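Local structure of aldehyde dehydrogenase (Burkholderia thailandensis, 5J6B) at residues Pro239-Gly242 with Trp243-Lys247; Gly463-Ile467 with Arg468-Glu472. The protein probably oxidises aldehydes to carboxylic acids with a nicotinamide coenzyme as hydride acceptor, and holds NADPH in this crystal. One frame throughout, in Å; residues are numbered along the deposited sequence.

Interaction 1: Pro239-Gly242 with Trp243-Lys247; sequences PTVG and WELKK. With NDP (NADPH dihydro-nicotinamide-adenine-dinucleotide phosphate), chain F.
V241 and L245 sit one helical turn apart: CG1 of V241 rests against the isobutyl end of L245, 3.9 Å from its CD1, and together they form an apolar ledge against the adenine of NADPH. The valine torsion (chi1 169°) swings CG1 away from the backbone N and brings it 3.4 Å from N7A of the purine, while the other branch, CG2, is 3.5 Å from the phosphate oxygen O1A. L245 divides its methyls differently: CD1 goes to the valine, and CD2 comes within 3.6 Å of N1A of the six-membered ring. Both side chains also touch F235 of strand 232-236. Here is a worked example of how a Rossmann-type beta-alpha-beta unit, strand 232-236, helix 239-248 and strand 253-257, offers the first turns of its helix to a dinucleotide. P239 starts that helix and sets CD 3.3 Å from the ribose oxygen O3D of NADPH. Its carbonyl O accepts W243 N at 3.1 Å in an almost straight bond (178°), and L245 N to V241 O and K246 N to G242 O continue the ladder. The indole is folded back along the helix, CG beside the backbone N (chi1 -65°), which carries CD1 to 3.1 Å from P239 O, an oblique approach to the ring. NE1 of W243 donates to the carbonyl of D459, and K251 of the second subunit makes a cation-pi contact with the indole. On the exposed flank, E244 bends at chi2, its CG touching T240 O and its carboxylate weakly paired with K247 NZ.

Interaction 2: Gly463-Ile467 with Arg468-Glu472; sequences GREGI and RYAIE
G466 O accepts the backbone N-H of A470 at 2.9 Å, and I467 O that of I471 also at 2.9 Å, as the extended run through R464 and E465 turns into helix 467-473. G466 is the N-cap residue of this helix; at its positive phi (90°) a side chain would run into the carbonyl O of E465, and Y469 N adds a second, weak bond to G466 O. The turn links strand 461-462, outermost within this chain in the coenzyme-binding sheet, to the helix that precedes strand 475-483. Y469 lies against the turn: its CB meets CB of R464 at 3.9 Å, and its ring edge brings CD2 to 3.7 Å from G466 O, which lies near the ring plane. I467 and I471 cross obliquely, CG2 of the first 3.8 Å from CD1 of the second. Placing CG1 of I471 beside the backbone N (chi1 -70°) tilts that branch back down the helix, within 3.3 Å of I467 O. V119 of helix 103-123 and P174 of helix 164-178 pack on I467, A177 on I471, and E123 touches both. A470 offers just its methyl, which CG of E465 passes at 4.5 Å before the carboxylate goes on to a salt bridge with K171. R464, bent at chi2, sends its guanidinium away from the helix: NH2 forms a salt bridge with E476 of the second subunit and NH1 donates to G463 O at 2.9 Å, the oxygen lying in the guanidinium plane but the nitrogen 65° out of the carbonyl plane.

Overall arrangement
Interactions 1 and 2 have centres 20 Å apart and nearest atoms about 7 Å apart, so they do not touch, yet one strand and one coenzyme relate them. Strand 232-236 presents F235 to V241 and L245 of interaction 1, whereas the residues next to it, S234 and T236, meet E465 of interaction 2. P239, V241 and L245 touch NADPH directly, through ribose, phosphate and adenine, while from 463-472 the side chain of E465 comes to about 5 Å from it. Both also reach the second subunit, K246 bonding to the carbonyls of G250 and K252 there, and R464 to L477. Interaction 1 thus joins coenzyme and interface directly.

Interaction 1: Pro239-Gly242 with Trp243-Lys247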
ATOM      1  N   PRO A 239      13.884 -20.500  22.687  1.00 20.76           N
ATOM      2  CA  PRO A 239      12.529 -21.060  22.551  1.00 19.79           C
ATOM      3  C   PRO A 239      11.947 -21.561  23.860  1.00 22.50           C
ATOM      4  O   PRO A 239      10.769 -21.308  24.139  1.00 21.26           O
ATOM      5  CB  PRO A 239      12.728 -22.214  21.556  1.00 20.61           C
ATOM      6  CG  PRO A 239      13.933 -21.832  20.773  1.00 24.43           C
ATOM      7  CD  PRO A 239      14.837 -21.086  21.729  1.00 18.88           C
ATOM      8  N   THR A 240      12.748 -22.252  24.678  1.00 17.96           N
ATOM      9  CA  THR A 240      12.223 -22.806  25.923  1.00 23.60           C
ATOM     10  C   THR A 240      11.662 -21.712  26.817  1.00 25.98           C
ATOM     11  O   THR A 240      10.582 -21.872  27.396  1.00 27.77           O
ATOM     12  CB  THR A 240      13.308 -23.584  26.661  1.00 26.68           C
ATOM     13  OG1 THR A 240      13.888 -24.547  25.777  1.00 35.68           O
ATOM     14  CG2 THR A 240      12.717 -24.297  27.890  1.00 30.14           C
ATOM     15  N   VAL A 241      12.369 -20.582  26.920  1.00 18.17           N
ATOM     16  CA  VAL A 241      11.892 -19.484  27.759  1.00 17.29           C
ATOM     17  C   VAL A 241      10.694 -18.789  27.109  1.00 15.68           C
ATOM     18  O   VAL A 241       9.666 -18.555  27.758  1.00 20.72           O
ATOM     19  CB  VAL A 241      13.039 -18.494  28.041  1.00 15.98           C
ATOM     20  CG1 VAL A 241      12.498 -17.215  28.673  1.00 22.19           C
ATOM     21  CG2 VAL A 241      14.100 -19.153  28.941  1.00 17.02           C
ATOM     22  N   GLY A 242      10.801 -18.470  25.818  1.00 18.36           N
ATOM     23  CA  GLY A 242       9.767 -17.672  25.171  1.00 18.63           C
ATOM     24  C   GLY A 242       8.387 -18.303  25.244  1.00 17.57           C
ATOM     25  O   GLY A 242       7.404 -17.638  25.582  1.00 20.23           O
ATOM     26  N   TRP A 243       8.286 -19.596  24.922  1.00 16.08           N
ATOM     27  CA  TRP A 243       6.961 -20.208  24.945  1.00 19.31           C
ATOM     28  C   TRP A 243       6.420 -20.307  26.365  1.00 21.52           C
ATOM     29  O   TRP A 243       5.201 -20.244  26.564  1.00 18.72           O
ATOM     30  CB  TRP A 243       6.976 -21.584  24.267  1.00 17.33           C
ATOM     31  CG  TRP A 243       7.294 -21.499  22.795  1.00 18.51           C
ATOM     32  CD1 TRP A 243       8.417 -21.978  22.162  1.00 18.00           C
ATOM     33  CD2 TRP A 243       6.502 -20.866  21.776  1.00 17.41           C
ATOM     34  NE1 TRP A 243       8.344 -21.716  20.809  1.00 17.16           N
ATOM     35  CE2 TRP A 243       7.198 -21.016  20.549  1.00 16.05           C
ATOM     36  CE3 TRP A 243       5.273 -20.196  21.777  1.00 15.44           C
ATOM     37  CZ2 TRP A 243       6.696 -20.527  19.332  1.00 16.79           C
ATOM     38  CZ3 TRP A 243       4.774 -19.710  20.569  1.00 17.34           C
ATOM     39  CH2 TRP A 243       5.488 -19.879  19.362  1.00 17.27           C
ATOM     40  N   GLU A 244       7.301 -20.421  27.360  1.00 20.33           N
ATOM     41  CA  GLU A 244       6.846 -20.403  28.746  1.00 19.79           C
ATOM     42  C   GLU A 244       6.345 -19.020  29.146  1.00 21.30           C
ATOM     43  O   GLU A 244       5.346 -18.903  29.868  1.00 18.42           O
ATOM     44  CB  GLU A 244       7.972 -20.855  29.677  1.00 26.65           C
ATOM     45  CG  GLU A 244       8.222 -22.349  29.664  1.00 30.02           C
ATOM     46  CD  GLU A 244       6.975 -23.143  30.023  1.00 41.86           C
ATOM     47  OE1 GLU A 244       6.334 -22.826  31.051  1.00 44.02           O
ATOM     48  OE2 GLU A 244       6.623 -24.072  29.265  1.00 46.95           O
ATOM     49  N   LEU A 245       7.027 -17.959  28.698  1.00 18.91           N
ATOM     50  CA  LEU A 245       6.588 -16.614  29.059  1.00 22.35           C
ATOM     51  C   LEU A 245       5.228 -16.293  28.446  1.00 20.11           C
ATOM     52  O   LEU A 245       4.369 -15.685  29.102  1.00 19.51           O
ATOM     53  CB  LEU A 245       7.633 -15.577  28.634  1.00 21.91           C
ATOM     54  CG  LEU A 245       8.978 -15.626  29.372  1.00 20.91           C
ATOM     55  CD1 LEU A 245       9.824 -14.389  29.062  1.00 22.59           C
ATOM     56  CD2 LEU A 245       8.776 -15.776  30.895  1.00 23.17           C
ATOM     57  N   LYS A 246       5.007 -16.709  27.195  1.00 19.25           N
ATOM     58  CA  LYS A 246       3.699 -16.520  26.577  1.00 18.56           C
ATOM     59  C   LYS A 246       2.588 -17.070  27.468  1.00 18.71           C
ATOM     60  O   LYS A 246       1.537 -16.434  27.620  1.00 19.63           O
ATOM     61  CB  LYS A 246       3.673 -17.177  25.190  1.00 16.32           C
ATOM     62  CG  LYS A 246       2.329 -17.058  24.455  1.00 21.85           C
ATOM     63  CD  LYS A 246       2.409 -17.691  23.054  1.00 23.62           C
ATOM     64  CE  LYS A 246       1.221 -17.295  22.167  1.00 18.19           C
ATOM     65  NZ  LYS A 246      -0.085 -17.865  22.604  1.00 17.02           N
ATOM     66  N   LYS A 247       2.824 -18.227  28.103  1.00 16.83           N
ATOM     67  CA  LYS A 247       1.799 -18.845  28.948  1.00 25.71           C
ATOM     68  C   LYS A 247       1.428 -17.969  30.136  1.00 28.65           C
ATOM     69  O   LYS A 247       0.291 -18.031  30.619  1.00 26.45           O
ATOM     70  CB  LYS A 247       2.262 -20.202  29.482  1.00 24.71           C
ATOM     71  CG  LYS A 247       2.451 -21.301  28.466  1.00 31.75           C
ATOM     72  CD  LYS A 247       2.942 -22.556  29.190  1.00 38.88           C
ATOM     73  CE  LYS A 247       3.034 -23.743  28.253  1.00 50.97           C
ATOM     74  NZ  LYS A 247       3.416 -24.988  28.978  1.00 58.10           N
TER
HETATM   75  PA  NDP F 502      17.557 -16.821  27.163  1.00 24.36           P
HETATM   76  O1A NDP F 502      16.211 -17.363  26.783  1.00 20.41           O
HETATM   77  O2A NDP F 502      18.291 -17.731  28.155  1.00 26.77           O
HETATM   78  O5B NDP F 502      17.430 -15.381  27.813  1.00 26.26           O
HETATM   79  C5B NDP F 502      16.997 -14.266  27.005  1.00 23.68           C
HETATM   80  C4B NDP F 502      16.500 -13.200  27.947  1.00 22.83           C
HETATM   81  O4B NDP F 502      15.352 -13.699  28.669  1.00 21.09           O
HETATM   82  C3B NDP F 502      17.504 -12.756  29.023  1.00 24.15           C
HETATM   83  O3B NDP F 502      17.375 -11.353  29.235  1.00 19.49           O
HETATM   84  C2B NDP F 502      17.037 -13.540  30.252  1.00 21.49           C
HETATM   85  O2B NDP F 502      17.378 -12.951  31.523  1.00 29.71           O
HETATM   86  C1B NDP F 502      15.534 -13.453  30.050  1.00 23.79           C
HETATM   87  N9A NDP F 502      14.763 -14.425  30.824  1.00 20.71           N
HETATM   88  C8A NDP F 502      14.973 -15.775  30.933  1.00 21.54           C
HETATM   89  N7A NDP F 502      14.061 -16.402  31.636  1.00 17.55           N
HETATM   90  C5A NDP F 502      13.193 -15.392  32.027  1.00 21.47           C
HETATM   91  C6A NDP F 502      12.006 -15.399  32.783  1.00 23.58           C
HETATM   92  N6A NDP F 502      11.499 -16.494  33.372  1.00 24.71           N
HETATM   93  N1A NDP F 502      11.360 -14.225  32.948  1.00 23.29           N
HETATM   94  C2A NDP F 502      11.894 -13.116  32.422  1.00 23.83           C
HETATM   95  N3A NDP F 502      13.021 -12.983  31.720  1.00 22.59           N
HETATM   96  C4A NDP F 502      13.620 -14.168  31.540  1.00 23.82           C
HETATM   97  O3  NDP F 502      18.468 -16.734  25.861  1.00 24.91           O
HETATM   98  PN  NDP F 502      19.952 -16.200  25.628  1.00 22.97           P
HETATM   99  O1N NDP F 502      20.141 -14.902  26.332  1.00 19.57           O
HETATM  100  O2N NDP F 502      20.918 -17.273  26.091  1.00 20.22           O
HETATM  101  O5D NDP F 502      20.073 -16.044  24.040  1.00 21.32           O
HETATM  102  C5D NDP F 502      20.201 -17.146  23.124  1.00 24.60           C
HETATM  103  C4D NDP F 502      18.848 -17.446  22.527  1.00 25.06           C
HETATM  104  O4D NDP F 502      18.348 -16.271  21.826  1.00 30.80           O
HETATM  105  C3D NDP F 502      18.874 -18.587  21.496  1.00 29.33           C
HETATM  106  O3D NDP F 502      17.773 -19.486  21.577  1.00 26.22           O
HETATM  107  C2D NDP F 502      18.838 -17.822  20.177  1.00 32.58           C
HETATM  108  O2D NDP F 502      18.411 -18.526  19.020  1.00 34.11           O
HETATM  109  C1D NDP F 502      17.907 -16.680  20.544  1.00 38.33           C
HETATM  110  N1N NDP F 502      18.050 -15.613  19.559  1.00 39.87           N
HETATM  111  C2N NDP F 502      16.978 -15.172  18.820  1.00 36.60           C
HETATM  112  C3N NDP F 502      17.104 -14.291  17.804  1.00 34.93           C
HETATM  113  C7N NDP F 502      15.918 -13.746  17.049  1.00 30.84           C
HETATM  114  O7N NDP F 502      15.875 -12.519  16.852  1.00 24.18           O
HETATM  115  N7N NDP F 502      14.991 -14.589  16.590  1.00 18.32           N
HETATM  116  C4N NDP F 502      18.481 -13.846  17.375  1.00 34.00           C
HETATM  117  C5N NDP F 502      19.475 -14.103  18.450  1.00 36.48           C
HETATM  118  C6N NDP F 502      19.253 -14.988  19.404  1.00 39.62           C
HETATM  119  P2B NDP F 502      18.840 -13.154  32.199  1.00 24.11           P
HETATM  120  O1X NDP F 502      19.778 -13.809  31.235  1.00 22.18           O
HETATM  121  O2X NDP F 502      19.242 -11.729  32.576  1.00 28.35           O
HETATM  122  O3X NDP F 502      18.608 -14.040  33.439  1.00 25.25           O

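Interaction 2: Gly463-Ile467 with Arg468-Glu472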
ATOM      1  N   GLY A 463       5.356 -13.638  15.270  1.00 16.50           N
ATOM      2  CA  GLY A 463       5.457 -12.236  14.910  1.00 17.38           C
ATOM      3  C   GLY A 463       6.722 -11.951  14.113  1.00 16.45           C
ATOM      4  O   GLY A 463       7.553 -12.828  13.866  1.00 15.04           O
ATOM      5  N   ARG A 464       6.846 -10.692  13.696  1.00 15.01           N
ATOM      6  CA  ARG A 464       7.968 -10.252  12.881  1.00 13.78           C
ATOM      7  C   ARG A 464       8.577  -8.978  13.460  1.00 16.56           C
ATOM      8  O   ARG A 464       7.859  -8.067  13.886  1.00 12.67           O
ATOM      9  CB  ARG A 464       7.551  -9.979  11.425  1.00 15.75           C
ATOM     10  CG  ARG A 464       7.045 -11.221  10.646  1.00 11.95           C
ATOM     11  CD  ARG A 464       8.165 -12.251  10.440  1.00 16.12           C
ATOM     12  NE  ARG A 464       7.661 -13.387   9.682  1.00 14.73           N
ATOM     13  CZ  ARG A 464       7.034 -14.425  10.228  1.00 13.51           C
ATOM     14  NH1 ARG A 464       6.879 -14.479  11.548  1.00 12.27           N
ATOM     15  NH2 ARG A 464       6.568 -15.413   9.455  1.00 13.11           N
ATOM     16  N   GLU A 465       9.902  -8.910  13.441  1.00 12.79           N
ATOM     17  CA  GLU A 465      10.582  -7.656  13.704  1.00 15.72           C
ATOM     18  C   GLU A 465      11.166  -7.182  12.376  1.00 18.91           C
ATOM     19  O   GLU A 465      10.795  -7.702  11.318  1.00 13.10           O
ATOM     20  CB  GLU A 465      11.608  -7.830  14.825  1.00 17.76           C
ATOM     21  CG  GLU A 465      10.940  -7.898  16.207  1.00 20.61           C
ATOM     22  CD  GLU A 465      11.942  -7.875  17.369  1.00 21.41           C
ATOM     23  OE1 GLU A 465      13.135  -8.187  17.157  1.00 18.99           O
ATOM     24  OE2 GLU A 465      11.524  -7.543  18.496  1.00 19.41           O
ATOM     25  N   GLY A 466      12.098  -6.229  12.435  1.00 17.11           N
ATOM     26  CA  GLY A 466      12.323  -5.342  11.305  1.00 13.19           C
ATOM     27  C   GLY A 466      11.400  -4.155  11.497  1.00 13.28           C
ATOM     28  O   GLY A 466      10.229  -4.341  11.842  1.00 13.10           O
ATOM     29  N   ILE A 467      11.911  -2.939  11.280  1.00 13.62           N
ATOM     30  CA  ILE A 467      11.332  -1.743  11.905  1.00 15.79           C
ATOM     31  C   ILE A 467       9.836  -1.620  11.599  1.00 14.72           C
ATOM     32  O   ILE A 467       9.009  -1.483  12.511  1.00 13.83           O
ATOM     33  CB  ILE A 467      12.098  -0.480  11.466  1.00 14.38           C
ATOM     34  CG1 ILE A 467      13.536  -0.482  12.024  1.00 16.08           C
ATOM     35  CG2 ILE A 467      11.328   0.796  11.865  1.00 14.71           C
ATOM     36  CD1 ILE A 467      13.606  -0.635  13.547  1.00 15.10           C
ATOM     37  N   ARG A 468       9.474  -1.634  10.311  1.00 13.40           N
ATOM     38  CA  ARG A 468       8.073  -1.430   9.927  1.00 13.34           C
ATOM     39  C   ARG A 468       7.158  -2.454  10.582  1.00 17.74           C
ATOM     40  O   ARG A 468       6.036  -2.129  10.989  1.00 12.88           O
ATOM     41  CB  ARG A 468       7.915  -1.513   8.407  1.00 15.50           C
ATOM     42  CG  ARG A 468       8.363  -0.285   7.629  1.00 26.09           C
ATOM     43  CD  ARG A 468       7.922  -0.381   6.157  1.00 37.27           C
ATOM     44  NE  ARG A 468       6.461  -0.393   6.004  1.00 49.11           N
ATOM     45  CZ  ARG A 468       5.687   0.694   6.058  1.00 56.09           C
ATOM     46  NH1 ARG A 468       6.226   1.890   6.269  1.00 59.67           N
ATOM     47  NH2 ARG A 468       4.372   0.595   5.908  1.00 51.57           N
ATOM     48  N   TYR A 469       7.617  -3.702  10.671  1.00 12.69           N
ATOM     49  CA  TYR A 469       6.792  -4.793  11.174  1.00 16.33           C
ATOM     50  C   TYR A 469       6.698  -4.769  12.693  1.00 15.87           C
ATOM     51  O   TYR A 469       5.654  -5.125  13.256  1.00 16.11           O
ATOM     52  CB  TYR A 469       7.353  -6.118  10.627  1.00 17.15           C
ATOM     53  CG  TYR A 469       7.620  -5.959   9.138  1.00 17.60           C
ATOM     54  CD1 TYR A 469       6.590  -6.096   8.213  1.00 18.62           C
ATOM     55  CD2 TYR A 469       8.877  -5.583   8.670  1.00 13.18           C
ATOM     56  CE1 TYR A 469       6.809  -5.906   6.856  1.00 16.89           C
ATOM     57  CE2 TYR A 469       9.110  -5.372   7.330  1.00 14.40           C
ATOM     58  CZ  TYR A 469       8.065  -5.538   6.424  1.00 22.21           C
ATOM     59  OH  TYR A 469       8.289  -5.348   5.089  1.00 16.94           O
ATOM     60  N   ALA A 470       7.755  -4.322  13.366  1.00 15.00           N
ATOM     61  CA  ALA A 470       7.685  -4.140  14.814  1.00 15.94           C
ATOM     62  C   ALA A 470       6.750  -2.992  15.180  1.00 18.05           C
ATOM     63  O   ALA A 470       5.980  -3.103  16.140  1.00 14.67           O
ATOM     64  CB  ALA A 470       9.086  -3.893  15.380  1.00 13.83           C
ATOM     65  N   ILE A 471       6.818  -1.875  14.435  1.00 13.65           N
ATOM     66  CA  ILE A 471       5.895  -0.758  14.651  1.00 13.86           C
ATOM     67  C   ILE A 471       4.453  -1.240  14.549  1.00 19.36           C
ATOM     68  O   ILE A 471       3.592  -0.839  15.338  1.00 20.58           O
ATOM     69  CB  ILE A 471       6.181   0.385  13.656  1.00 14.01           C
ATOM     70  CG1 ILE A 471       7.508   1.065  13.983  1.00 15.20           C
ATOM     71  CG2 ILE A 471       5.052   1.412  13.683  1.00 16.40           C
ATOM     72  CD1 ILE A 471       7.911   2.156  12.985  1.00 17.59           C
ATOM     73  N   GLU A 472       4.174  -2.126  13.594  1.00 16.38           N
ATOM     74  CA  GLU A 472       2.809  -2.604  13.420  1.00 20.03           C
ATOM     75  C   GLU A 472       2.319  -3.333  14.669  1.00 22.78           C
ATOM     76  O   GLU A 472       1.159  -3.184  15.069  1.00 24.34           O
ATOM     77  CB  GLU A 472       2.728  -3.506  12.189  1.00 24.67           C
ATOM     78  CG  GLU A 472       1.379  -4.162  11.996  1.00 34.44           C
ATOM     79  CD  GLU A 472       1.330  -5.061  10.771  1.00 47.83           C
ATOM     80  OE1 GLU A 472       2.404  -5.498  10.297  1.00 46.96           O
ATOM     81  OE2 GLU A 472       0.210  -5.328  10.281  1.00 58.43           O
TER